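Local coordinates for MccB protein (Escherichia coli, PDB 3H5N) that uses ATP to start the biosynthesis of the peptide antibiotic microcin C7, acting as a bacterial relative of the ubiquitin-activating E1 enzymes, at residues I129-S134 and R160-S165; L124-I129 and I145-N150; W212-D217 and Y237-Y242. One frame throughout, in Å; residues are numbered along the deposited sequence.

Overall arrangement
All three contacts are buried and gather round one ATP in the Rossmann-like ThiF domain. Contacts 2 and 3 lie in the same mixed sheet and adjoin directly: strand 120-124, which leads into contact 2, pairs on its other side with strand 211-214 of contact 3. Contact 1 stands beside the sheet and shares helix 128-140, through Ile129, with contact 2. Their chemistry follows their place. Contact 1 fixes a loop to a helix with one side-chain amide and lends an arginine to the phosphates; contact 2 works with glycine backbone and a carboxylate on the ribose; contact 3 is mainly strand pairing, reaching the nucleotide through its last residues.

Contact 1: I129-S134 and R160-S165; sequences IGNHVS and RQVLFS. With ATP (adenosine-5'-triphosphate), chain G.
Asn131 reaches from the helix into the bend of the 160-165 loop, where its OD1 takes the backbone N-H of Leu163 at 2.9 Å. The donor lies in the carbonyl plane of the amide, and the N-H...O angle is 153°. Leu163 CB closes in on the same oxygen at 3.3 Å. The amide also stands upright over one face of the Phe164 ring, the two planes 90° apart: OD1 sits above the ring centre, while ND2 comes to 3.5 Å from Phe164 CE2. One residue along the helix, the ring of His132 receives Val162 CG1 over one face, a CH-pi contact of 3.9 Å from methyl to ring centroid, with Arg160 O at the ring's edge. Val162 presents that methyl because CG1 is set between its backbone N and carbonyl carbon (chi1 72°).

The loop that Asn131 holds makes a type I turn from Gln161 to Phe164, beside the first turns of the helix that follows the glycine-rich Rossmann loop. Just before the turn, the Arg160 chain bends at chi2 and chi3 and brings NH2 to three ATP oxygens: a straight bond to O3B at 2.8 Å, and weak ones to O1A and O2G. Gln161 NE2 adds a weak, long bond to O1B at 3.4 Å.

Further out, Asn131 ND2 is bonded to Gly127 O; together with the bond at OD1 this should fix the rotation of the amide. Ile177 of helix 173-184 packs on both Asn131 and Phe164, Asn298 and Ala302 of helix 295-314 touch His132, and Arg184 of the second subunit donates to Val162 O.

Contact 2: L124-I129 and I145-N150; sequences LGCGGI and IILIDN. With ATP (adenosine-5'-triphosphate), chain G.
The carboxylate of Asp149, the flat group that meets Cys126, is held through both oxygens. OD2 takes the backbone N-H of Cys126 at 2.8 Å on its anti lone pair, the side away from OD1, and also accepts from ATP O3' at 2.7 Å. OD1 accepts from ATP O2' at 2.7 Å and from the backbone N of Asp151. Two bonds to each oxygen should leave the group little freedom to turn and probably hold it as a ready acceptor pair for the ribose diol. With CG roughly anti to the backbone N (chi1 -150°), the carboxylate turns toward the sugar.

This is the Rossmann-type glycine-rich loop, with Gly125 and Gly127 here and Gly130 in the helix, facing an acidic residue in the C-terminal part of the next strand. Gly125 has a phi of 110°, which glycine takes readily, and its N-H bonds to Ile148 O at 3.0 Å. Gly127, at the N-cap position and bare of side chain, lets its CA come to 3.4 Å from ATP O5'. The next amide, Gly128 N, points almost straight at ATP O1A, 3.2 Å away; the positive end of the helix probably favours the alpha phosphate there as well.

Two apolar contacts accompany these bonds: Leu124 CD1 meets Ile148 CG2 at 3.6 Å on one face of the sheet, and Cys126 SG lies 3.9 Å from Leu147 CB.

The two segments are joined in a beta-alpha-beta crossover of strand 120-124, helix 128-140 and strand 144-149. Leu124 bonds onward to strand 211-214 and Ile145 to strand 189-194, while Thr174 and Ile177 of helix 173-184 pack against Cys126.

Contact 3: W212-D217 and Y237-Y242; sequences WVVSAD and YINAGY. With ATP (adenosine-5'-triphosphate), chain G.
Trp212, Val213 and Val214 pair in parallel with Tyr237, Ile238 and Asn239, the strand axes 4.7 Å apart at closest and 21° from parallel. Ile238 faces strand 212-214 with both polar backbone atoms, its N bonding to Trp212 O at 2.7 Å and its O accepting from Val214 N.

Val214 O is gripped twice, from opposite faces of its carbonyl plane: by Ala240 N at 3.2 Å and by Asn239 ND2 at 2.6 Å, which arrives well above that plane. A chi1 of -170°, which turns CG away from the backbone N, brings the Asn239 amide there, and its ND2 also donates to a water held by Ala216 O. A second water bridges Ser215 O and Ala240 O where the strands part. Val213 and Ile238 lie side by side, CG2 to CG2 4.0 Å, and Val214 CG2 approaches the Tyr237 ring obliquely.

Past the end of strand 211-214, Ala216 CB packs 3.5 Å from ATP C4, against the adenine; from the other strand, Tyr242 OH comes within 3.3 Å of ATP O1A.

Helix 222-232 connects the two strands in a beta-alpha-beta unit, and its Val226 and Cys230 pack on the face carrying Trp212, Val214 and Tyr237; helices 128-140 and 295-314 pack against Val213, and the latter also against Ile238.

Contact 1: I129-S134 and R160-S165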
loop_
_atom_site.group_PDB
_atom_site.type_symbol
_atom_site.label_atom_id
_atom_site.label_comp_id
_atom_site.label_asym_id
_atom_site.label_seq_id
_atom_site.Cartn_x
_atom_site.Cartn_y
_atom_site.Cartn_z
ATOM N N ILE A 129 18.511 -11.197 10.984
ATOM C CA ILE A 129 19.245 -12.130 10.121
ATOM C C ILE A 129 18.503 -13.462 10.058
ATOM O O ILE A 129 18.267 -13.996 8.966
ATOM C CB ILE A 129 20.726 -12.344 10.581
ATOM C CG1 ILE A 129 21.499 -11.016 10.641
ATOM C CG2 ILE A 129 21.445 -13.390 9.704
ATOM C CD1 ILE A 129 21.896 -10.477 9.287
ATOM N N GLY A 130 18.109 -13.980 11.225
ATOM C CA GLY A 130 17.410 -15.254 11.311
ATOM C C GLY A 130 16.073 -15.281 10.591
ATOM O O GLY A 130 15.706 -16.300 10.011
ATOM N N ASN A 131 15.339 -14.176 10.643
ATOM C CA ASN A 131 14.099 -14.016 9.882
ATOM C C ASN A 131 14.377 -14.276 8.394
ATOM O O ASN A 131 13.774 -15.158 7.780
ATOM C CB ASN A 131 13.545 -12.589 10.040
ATOM C CG ASN A 131 12.405 -12.489 11.061
ATOM O OD1 ASN A 131 11.251 -12.299 10.691
ATOM N ND2 ASN A 131 12.739 -12.564 12.346
ATOM N N HIS A 132 15.327 -13.515 7.847
ATOM C CA HIS A 132 15.615 -13.543 6.406
ATOM C C HIS A 132 16.278 -14.822 5.922
ATOM O O HIS A 132 15.939 -15.293 4.846
ATOM C CB HIS A 132 16.449 -12.337 5.985
ATOM C CG HIS A 132 15.633 -11.132 5.672
ATOM N ND1 HIS A 132 15.129 -10.882 4.415
ATOM C CD2 HIS A 132 15.221 -10.110 6.456
ATOM C CE1 HIS A 132 14.436 -9.757 4.440
ATOM N NE2 HIS A 132 14.470 -9.275 5.669
ATOM N N VAL A 133 17.202 -15.385 6.708
ATOM C CA VAL A 133 17.856 -16.649 6.348
ATOM C C VAL A 133 16.833 -17.780 6.383
ATOM O O VAL A 133 16.732 -18.583 5.444
ATOM C CB VAL A 133 19.084 -16.966 7.273
ATOM C CG1 VAL A 133 19.621 -18.353 6.996
ATOM C CG2 VAL A 133 20.183 -15.939 7.091
ATOM N N SER A 134 16.033 -17.813 7.447
ATOM C CA SER A 134 15.100 -18.918 7.636
ATOM C C SER A 134 14.053 -19.005 6.522
ATOM O O SER A 134 13.709 -20.100 6.096
ATOM C CB SER A 134 14.461 -18.869 9.027
ATOM O OG SER A 134 13.493 -17.839 9.110
ATOM N N ARG A 160 13.263 -4.749 10.227
ATOM C CA ARG A 160 14.066 -5.764 9.511
ATOM C C ARG A 160 13.440 -7.144 9.548
ATOM O O ARG A 160 13.763 -8.005 8.732
ATOM C CB ARG A 160 15.458 -5.937 10.149
ATOM C CG ARG A 160 16.419 -4.764 10.058
ATOM C CD ARG A 160 16.561 -4.090 11.404
ATOM N NE ARG A 160 17.155 -4.953 12.435
ATOM C CZ ARG A 160 16.726 -4.999 13.699
ATOM N NH1 ARG A 160 15.684 -4.259 14.086
ATOM N NH2 ARG A 160 17.320 -5.802 14.578
ATOM N N GLN A 161 12.577 -7.369 10.533
ATOM C CA GLN A 161 12.155 -8.723 10.860
ATOM C C GLN A 161 10.905 -9.071 10.080
ATOM O O GLN A 161 9.769 -8.935 10.542
ATOM C CB GLN A 161 12.108 -8.923 12.388
ATOM C CG GLN A 161 13.545 -8.812 12.938
ATOM C CD GLN A 161 13.688 -8.743 14.438
ATOM O OE1 GLN A 161 13.167 -9.584 15.173
ATOM N NE2 GLN A 161 14.449 -7.755 14.908
ATOM N N VAL A 162 11.172 -9.497 8.850
ATOM C CA VAL A 162 10.209 -9.530 7.753
ATOM C C VAL A 162 9.018 -10.482 7.947
ATOM O O VAL A 162 7.957 -10.287 7.332
ATOM C CB VAL A 162 10.941 -9.843 6.395
ATOM C CG1 VAL A 162 11.416 -11.303 6.317
ATOM C CG2 VAL A 162 10.084 -9.463 5.169
ATOM N N LEU A 163 9.201 -11.515 8.770
ATOM C CA LEU A 163 8.106 -12.470 9.030
ATOM C C LEU A 163 7.110 -11.972 10.061
ATOM O O LEU A 163 6.023 -12.539 10.191
ATOM C CB LEU A 163 8.648 -13.827 9.468
ATOM C CG LEU A 163 9.528 -14.499 8.405
ATOM C CD1 LEU A 163 9.976 -15.842 8.928
ATOM C CD2 LEU A 163 8.775 -14.619 7.089
ATOM N N PHE A 164 7.479 -10.921 10.785
ATOM C CA PHE A 164 6.667 -10.411 11.901
ATOM C C PHE A 164 5.760 -9.247 11.543
ATOM O O PHE A 164 6.107 -8.405 10.715
ATOM C CB PHE A 164 7.565 -9.969 13.055
ATOM C CG PHE A 164 8.458 -11.041 13.590
ATOM C CD1 PHE A 164 8.126 -12.385 13.473
ATOM C CD2 PHE A 164 9.634 -10.696 14.253
ATOM C CE1 PHE A 164 8.959 -13.369 13.995
ATOM C CE2 PHE A 164 10.463 -11.658 14.787
ATOM C CZ PHE A 164 10.138 -12.995 14.665
ATOM N N SER A 165 4.604 -9.199 12.201
ATOM C CA SER A 165 3.614 -8.143 12.013
ATOM C C SER A 165 3.258 -7.450 13.330
ATOM O O SER A 165 3.622 -7.923 14.416
ATOM C CB SER A 165 2.353 -8.722 11.378
ATOM O OG SER A 165 2.590 -8.978 10.012
HETATM P PG ATP G . 17.195 -5.065 17.946
HETATM O O1G ATP G . 16.052 -4.702 18.861
HETATM O O2G ATP G . 17.355 -4.142 16.760
HETATM O O3G ATP G . 18.509 -5.383 18.622
HETATM P PB ATP G . 16.534 -7.816 18.094
HETATM O O1B ATP G . 15.066 -8.153 18.195
HETATM O O2B ATP G . 17.385 -7.829 19.349
HETATM O O3B ATP G . 16.696 -6.446 17.268
HETATM P PA ATP G . 18.606 -8.845 16.436
HETATM O O1A ATP G . 18.391 -8.345 15.018
HETATM O O2A ATP G . 19.613 -8.189 17.344
HETATM O O3A ATP G . 17.144 -8.910 17.095
HETATM O "O5'" ATP G . 18.970 -10.416 16.363
HETATM C "C5'" ATP G . 19.559 -11.111 17.464
HETATM C "C4'" ATP G . 18.584 -12.186 17.906
HETATM O "O4'" ATP G . 19.325 -13.225 18.545
HETATM C "C3'" ATP G . 17.539 -11.684 18.902
HETATM O "O3'" ATP G . 16.255 -12.247 18.555
HETATM C "C2'" ATP G . 18.010 -12.214 20.250
HETATM O "O2'" ATP G . 16.930 -12.557 21.127
HETATM C "C1'" ATP G . 18.803 -13.451 19.860
HETATM N N9 ATP G . 19.931 -13.687 20.785
HETATM C C8 ATP G . 20.915 -12.817 21.088
HETATM N N7 ATP G . 21.791 -13.379 21.955
HETATM C C5 ATP G . 21.351 -14.625 22.213
HETATM C C6 ATP G . 21.801 -15.761 23.046
HETATM N N6 ATP G . 22.916 -15.634 23.789
HETATM N N1 ATP G . 21.065 -16.897 23.037
HETATM C C2 ATP G . 19.941 -17.022 22.291
HETATM N N3 ATP G . 19.466 -16.028 21.510
HETATM C C4 ATP G . 20.122 -14.831 21.436
#

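Contact 2: L124-I129 and I145-N150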
loop_
_atom_site.group_PDB
_atom_site.type_symbol
_atom_site.label_atom_id
_atom_site.label_comp_id
_atom_site.label_asym_id
_atom_site.label_seq_id
_atom_site.Cartn_x
_atom_site.Cartn_y
_atom_site.Cartn_z
ATOM N N LEU A 124 20.342 -20.175 14.998
ATOM C CA LEU A 124 20.677 -19.691 16.338
ATOM C C LEU A 124 20.607 -18.166 16.354
ATOM O O LEU A 124 21.563 -17.488 15.974
ATOM C CB LEU A 124 22.062 -20.186 16.772
ATOM C CG LEU A 124 22.484 -19.940 18.223
ATOM C CD1 LEU A 124 21.446 -20.522 19.211
ATOM C CD2 LEU A 124 23.842 -20.543 18.441
ATOM N N GLY A 125 19.465 -17.642 16.789
ATOM C CA GLY A 125 19.172 -16.210 16.662
ATOM C C GLY A 125 18.079 -16.002 15.633
ATOM O O GLY A 125 18.259 -16.324 14.455
ATOM N N CYS A 126 16.945 -15.479 16.098
ATOM C CA CYS A 126 15.756 -15.320 15.287
ATOM C C CYS A 126 15.368 -13.850 15.171
ATOM O O CYS A 126 14.178 -13.510 15.156
ATOM C CB CYS A 126 14.600 -16.159 15.874
ATOM S SG CYS A 126 14.837 -17.936 15.640
ATOM N N GLY A 127 16.376 -12.985 15.064
ATOM C CA GLY A 127 16.153 -11.572 14.831
ATOM C C GLY A 127 16.145 -11.269 13.341
ATOM O O GLY A 127 15.636 -12.056 12.537
ATOM N N GLY A 128 16.730 -10.139 12.968
ATOM C CA GLY A 128 16.701 -9.688 11.574
ATOM C C GLY A 128 17.341 -10.671 10.609
ATOM O O GLY A 128 16.796 -10.936 9.533
ATOM N N ILE A 129 18.511 -11.197 10.984
ATOM C CA ILE A 129 19.245 -12.130 10.121
ATOM C C ILE A 129 18.503 -13.462 10.058
ATOM O O ILE A 129 18.267 -13.996 8.966
ATOM C CB ILE A 129 20.726 -12.344 10.581
ATOM C CG1 ILE A 129 21.499 -11.016 10.641
ATOM C CG2 ILE A 129 21.445 -13.390 9.704
ATOM C CD1 ILE A 129 21.896 -10.477 9.287
ATOM N N ILE A 145 14.109 -27.264 9.886
ATOM C CA ILE A 145 14.668 -26.041 10.445
ATOM C C ILE A 145 14.318 -25.952 11.918
ATOM O O ILE A 145 13.148 -26.067 12.297
ATOM C CB ILE A 145 14.189 -24.782 9.686
ATOM C CG1 ILE A 145 14.546 -24.879 8.201
ATOM C CG2 ILE A 145 14.811 -23.510 10.294
ATOM C CD1 ILE A 145 13.884 -23.796 7.334
ATOM N N ILE A 146 15.356 -25.757 12.726
ATOM C CA ILE A 146 15.257 -25.629 14.172
ATOM C C ILE A 146 15.539 -24.191 14.618
ATOM O O ILE A 146 16.653 -23.673 14.445
ATOM C CB ILE A 146 16.213 -26.619 14.859
ATOM C CG1 ILE A 146 15.904 -28.045 14.367
ATOM C CG2 ILE A 146 16.173 -26.453 16.382
ATOM C CD1 ILE A 146 16.818 -29.085 14.874
ATOM N N LEU A 147 14.520 -23.557 15.194
ATOM C CA LEU A 147 14.588 -22.149 15.585
ATOM C C LEU A 147 14.955 -21.984 17.050
ATOM O O LEU A 147 14.267 -22.503 17.926
ATOM C CB LEU A 147 13.247 -21.463 15.310
ATOM C CG LEU A 147 12.765 -21.637 13.869
ATOM C CD1 LEU A 147 11.289 -21.272 13.766
ATOM C CD2 LEU A 147 13.625 -20.804 12.916
ATOM N N ILE A 148 16.040 -21.262 17.318
ATOM C CA ILE A 148 16.454 -21.035 18.698
ATOM C C ILE A 148 16.528 -19.546 19.041
ATOM O O ILE A 148 17.259 -18.780 18.420
ATOM C CB ILE A 148 17.764 -21.789 19.041
ATOM C CG1 ILE A 148 17.570 -23.293 18.835
ATOM C CG2 ILE A 148 18.187 -21.521 20.487
ATOM C CD1 ILE A 148 18.854 -24.075 18.619
ATOM N N ASP A 149 15.744 -19.165 20.041
ATOM C CA ASP A 149 15.722 -17.819 20.583
ATOM C C ASP A 149 14.921 -17.911 21.886
ATOM O O ASP A 149 14.217 -18.900 22.112
ATOM C CB ASP A 149 15.025 -16.855 19.605
ATOM C CG ASP A 149 15.554 -15.433 19.707
ATOM O OD1 ASP A 149 15.376 -14.778 20.759
ATOM O OD2 ASP A 149 16.163 -14.955 18.732
ATOM N N ASN A 150 15.022 -16.885 22.728
ATOM C CA ASN A 150 14.178 -16.801 23.920
ATOM C C ASN A 150 13.498 -15.431 24.052
ATOM O O ASN A 150 12.924 -15.114 25.098
ATOM C CB ASN A 150 14.989 -17.143 25.185
ATOM C CG ASN A 150 14.162 -17.879 26.249
ATOM O OD1 ASN A 150 13.230 -18.628 25.937
ATOM N ND2 ASN A 150 14.514 -17.669 27.512
HETATM P PG ATP G . 17.195 -5.065 17.946
HETATM O O1G ATP G . 16.052 -4.702 18.861
HETATM O O2G ATP G . 17.355 -4.142 16.760
HETATM O O3G ATP G . 18.509 -5.383 18.622
HETATM P PB ATP G . 16.534 -7.816 18.094
HETATM O O1B ATP G . 15.066 -8.153 18.195
HETATM O O2B ATP G . 17.385 -7.829 19.349
HETATM O O3B ATP G . 16.696 -6.446 17.268
HETATM P PA ATP G . 18.606 -8.845 16.436
HETATM O O1A ATP G . 18.391 -8.345 15.018
HETATM O O2A ATP G . 19.613 -8.189 17.344
HETATM O O3A ATP G . 17.144 -8.910 17.095
HETATM O "O5'" ATP G . 18.970 -10.416 16.363
HETATM C "C5'" ATP G . 19.559 -11.111 17.464
HETATM C "C4'" ATP G . 18.584 -12.186 17.906
HETATM O "O4'" ATP G . 19.325 -13.225 18.545
HETATM C "C3'" ATP G . 17.539 -11.684 18.902
HETATM O "O3'" ATP G . 16.255 -12.247 18.555
HETATM C "C2'" ATP G . 18.010 -12.214 20.250
HETATM O "O2'" ATP G . 16.930 -12.557 21.127
HETATM C "C1'" ATP G . 18.803 -13.451 19.860
HETATM N N9 ATP G . 19.931 -13.687 20.785
HETATM C C8 ATP G . 20.915 -12.817 21.088
HETATM N N7 ATP G . 21.791 -13.379 21.955
HETATM C C5 ATP G . 21.351 -14.625 22.213
HETATM C C6 ATP G . 21.801 -15.761 23.046
HETATM N N6 ATP G . 22.916 -15.634 23.789
HETATM N N1 ATP G . 21.065 -16.897 23.037
HETATM C C2 ATP G . 19.941 -17.022 22.291
HETATM N N3 ATP G . 19.466 -16.028 21.510
HETATM C C4 ATP G . 20.122 -14.831 21.436
#

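Contact 3: W212-D217 and Y237-Y242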
loop_
_atom_site.group_PDB
_atom_site.type_symbol
_atom_site.label_atom_id
_atom_site.label_comp_id
_atom_site.label_asym_id
_atom_site.label_seq_id
_atom_site.Cartn_x
_atom_site.Cartn_y
_atom_site.Cartn_z
ATOM N N TRP A 212 24.947 -24.772 11.644
ATOM C CA TRP A 212 24.271 -23.766 12.459
ATOM C C TRP A 212 24.466 -22.428 11.788
ATOM O O TRP A 212 25.598 -22.066 11.399
ATOM C CB TRP A 212 24.908 -23.627 13.828
ATOM C CG TRP A 212 24.794 -24.790 14.774
ATOM C CD1 TRP A 212 24.239 -26.026 14.544
ATOM C CD2 TRP A 212 25.284 -24.811 16.110
ATOM N NE1 TRP A 212 24.352 -26.812 15.673
ATOM C CE2 TRP A 212 24.994 -26.091 16.647
ATOM C CE3 TRP A 212 25.942 -23.872 16.911
ATOM C CZ2 TRP A 212 25.332 -26.446 17.957
ATOM C CZ3 TRP A 212 26.280 -24.227 18.212
ATOM C CH2 TRP A 212 25.973 -25.507 18.718
ATOM N N VAL A 213 23.375 -21.693 11.683
ATOM C CA VAL A 213 23.407 -20.299 11.270
ATOM C C VAL A 213 23.393 -19.411 12.512
ATOM O O VAL A 213 22.400 -19.340 13.231
ATOM C CB VAL A 213 22.203 -19.951 10.342
ATOM C CG1 VAL A 213 22.170 -18.455 10.056
ATOM C CG2 VAL A 213 22.264 -20.728 9.041
ATOM N N VAL A 214 24.486 -18.698 12.743
ATOM C CA VAL A 214 24.664 -18.013 14.016
ATOM C C VAL A 214 24.617 -16.503 13.831
ATOM O O VAL A 214 25.494 -15.915 13.203
ATOM C CB VAL A 214 26.007 -18.408 14.690
ATOM C CG1 VAL A 214 26.197 -17.663 15.996
ATOM C CG2 VAL A 214 26.097 -19.928 14.890
ATOM N N SER A 215 23.597 -15.880 14.394
ATOM C CA SER A 215 23.475 -14.434 14.302
ATOM C C SER A 215 23.154 -13.842 15.666
ATOM O O SER A 215 23.120 -12.631 15.804
ATOM C CB SER A 215 22.430 -14.024 13.252
ATOM O OG SER A 215 21.166 -14.585 13.553
ATOM N N ALA A 216 22.916 -14.702 16.659
ATOM C CA ALA A 216 22.862 -14.264 18.059
ATOM C C ALA A 216 24.188 -13.586 18.423
ATOM O O ALA A 216 25.271 -14.048 18.010
ATOM C CB ALA A 216 22.583 -15.446 18.982
ATOM N N ASP A 217 24.102 -12.498 19.183
ATOM C CA ASP A 217 25.212 -11.555 19.288
ATOM C C ASP A 217 25.563 -11.112 20.713
ATOM O O ASP A 217 26.492 -10.316 20.894
ATOM C CB ASP A 217 24.885 -10.322 18.441
ATOM C CG ASP A 217 23.620 -9.600 18.914
ATOM O OD1 ASP A 217 22.676 -10.260 19.432
ATOM O OD2 ASP A 217 23.572 -8.356 18.760
ATOM N N TYR A 237 29.305 -24.324 11.162
ATOM C CA TYR A 237 28.518 -23.149 11.494
ATOM C C TYR A 237 28.899 -22.007 10.579
ATOM O O TYR A 237 30.055 -21.901 10.128
ATOM C CB TYR A 237 28.704 -22.753 12.975
ATOM C CG TYR A 237 30.003 -22.022 13.307
ATOM C CD1 TYR A 237 30.119 -20.638 13.128
ATOM C CD2 TYR A 237 31.105 -22.710 13.811
ATOM C CE1 TYR A 237 31.319 -19.971 13.417
ATOM C CE2 TYR A 237 32.282 -22.050 14.124
ATOM C CZ TYR A 237 32.386 -20.688 13.907
ATOM O OH TYR A 237 33.555 -20.043 14.213
ATOM N N ILE A 238 27.936 -21.158 10.277
ATOM C CA ILE A 238 28.231 -19.920 9.554
ATOM C C ILE A 238 27.781 -18.749 10.416
ATOM O O ILE A 238 26.718 -18.803 11.036
ATOM C CB ILE A 238 27.606 -19.879 8.115
ATOM C CG1 ILE A 238 28.069 -18.624 7.351
ATOM C CG2 ILE A 238 26.056 -19.960 8.152
ATOM C CD1 ILE A 238 27.727 -18.663 5.855
ATOM N N ASN A 239 28.606 -17.708 10.476
ATOM C CA ASN A 239 28.242 -16.489 11.189
ATOM C C ASN A 239 27.800 -15.408 10.185
ATOM O O ASN A 239 28.289 -15.364 9.054
ATOM C CB ASN A 239 29.438 -16.053 12.064
ATOM C CG ASN A 239 29.108 -14.933 13.044
ATOM O OD1 ASN A 239 29.936 -14.053 13.256
ATOM N ND2 ASN A 239 27.922 -14.968 13.663
ATOM N N ALA A 240 26.836 -14.579 10.580
ATOM C CA ALA A 240 26.396 -13.471 9.752
ATOM C C ALA A 240 25.786 -12.384 10.616
ATOM O O ALA A 240 25.270 -12.646 11.714
ATOM C CB ALA A 240 25.405 -13.935 8.703
ATOM N N GLY A 241 25.838 -11.160 10.106
ATOM C CA GLY A 241 25.440 -10.008 10.873
ATOM C C GLY A 241 25.907 -8.750 10.182
ATOM O O GLY A 241 25.867 -8.638 8.949
ATOM N N TYR A 242 26.335 -7.784 10.985
ATOM C CA TYR A 242 26.652 -6.452 10.485
ATOM C C TYR A 242 27.481 -5.706 11.532
ATOM O O TYR A 242 27.416 -5.994 12.733
ATOM C CB TYR A 242 25.364 -5.662 10.147
ATOM C CG TYR A 242 24.216 -5.965 11.117
ATOM C CD1 TYR A 242 24.117 -5.321 12.350
ATOM C CD2 TYR A 242 23.262 -6.932 10.805
ATOM C CE1 TYR A 242 23.094 -5.652 13.254
ATOM C CE2 TYR A 242 22.239 -7.262 11.695
ATOM C CZ TYR A 242 22.159 -6.624 12.906
ATOM O OH TYR A 242 21.130 -6.971 13.760
HETATM P PG ATP G . 17.195 -5.065 17.946
HETATM O O1G ATP G . 16.052 -4.702 18.861
HETATM O O2G ATP G . 17.355 -4.142 16.760
HETATM O O3G ATP G . 18.509 -5.383 18.622
HETATM P PB ATP G . 16.534 -7.816 18.094
HETATM O O1B ATP G . 15.066 -8.153 18.195
HETATM O O2B ATP G . 17.385 -7.829 19.349
HETATM O O3B ATP G . 16.696 -6.446 17.268
HETATM P PA ATP G . 18.606 -8.845 16.436
HETATM O O1A ATP G . 18.391 -8.345 15.018
HETATM O O2A ATP G . 19.613 -8.189 17.344
HETATM O O3A ATP G . 17.144 -8.910 17.095
HETATM O "O5'" ATP G . 18.970 -10.416 16.363
HETATM C "C5'" ATP G . 19.559 -11.111 17.464
HETATM C "C4'" ATP G . 18.584 -12.186 17.906
HETATM O "O4'" ATP G . 19.325 -13.225 18.545
HETATM C "C3'" ATP G . 17.539 -11.684 18.902
HETATM O "O3'" ATP G . 16.255 -12.247 18.555
HETATM C "C2'" ATP G . 18.010 -12.214 20.250
HETATM O "O2'" ATP G . 16.930 -12.557 21.127
HETATM C "C1'" ATP G . 18.803 -13.451 19.860
HETATM N N9 ATP G . 19.931 -13.687 20.785
HETATM C C8 ATP G . 20.915 -12.817 21.088
HETATM N N7 ATP G . 21.791 -13.379 21.955
HETATM C C5 ATP G . 21.351 -14.625 22.213
HETATM C C6 ATP G . 21.801 -15.761 23.046
HETATM N N6 ATP G . 22.916 -15.634 23.789
HETATM N N1 ATP G . 21.065 -16.897 23.037
HETATM C C2 ATP G . 19.941 -17.022 22.291
HETATM N N3 ATP G . 19.466 -16.028 21.510
HETATM C C4 ATP G . 20.122 -14.831 21.436
HETATM O O HOH W 1 25.491 -11.518 14.157
HETATM O O HOH W 2 26.946 -12.950 15.933
#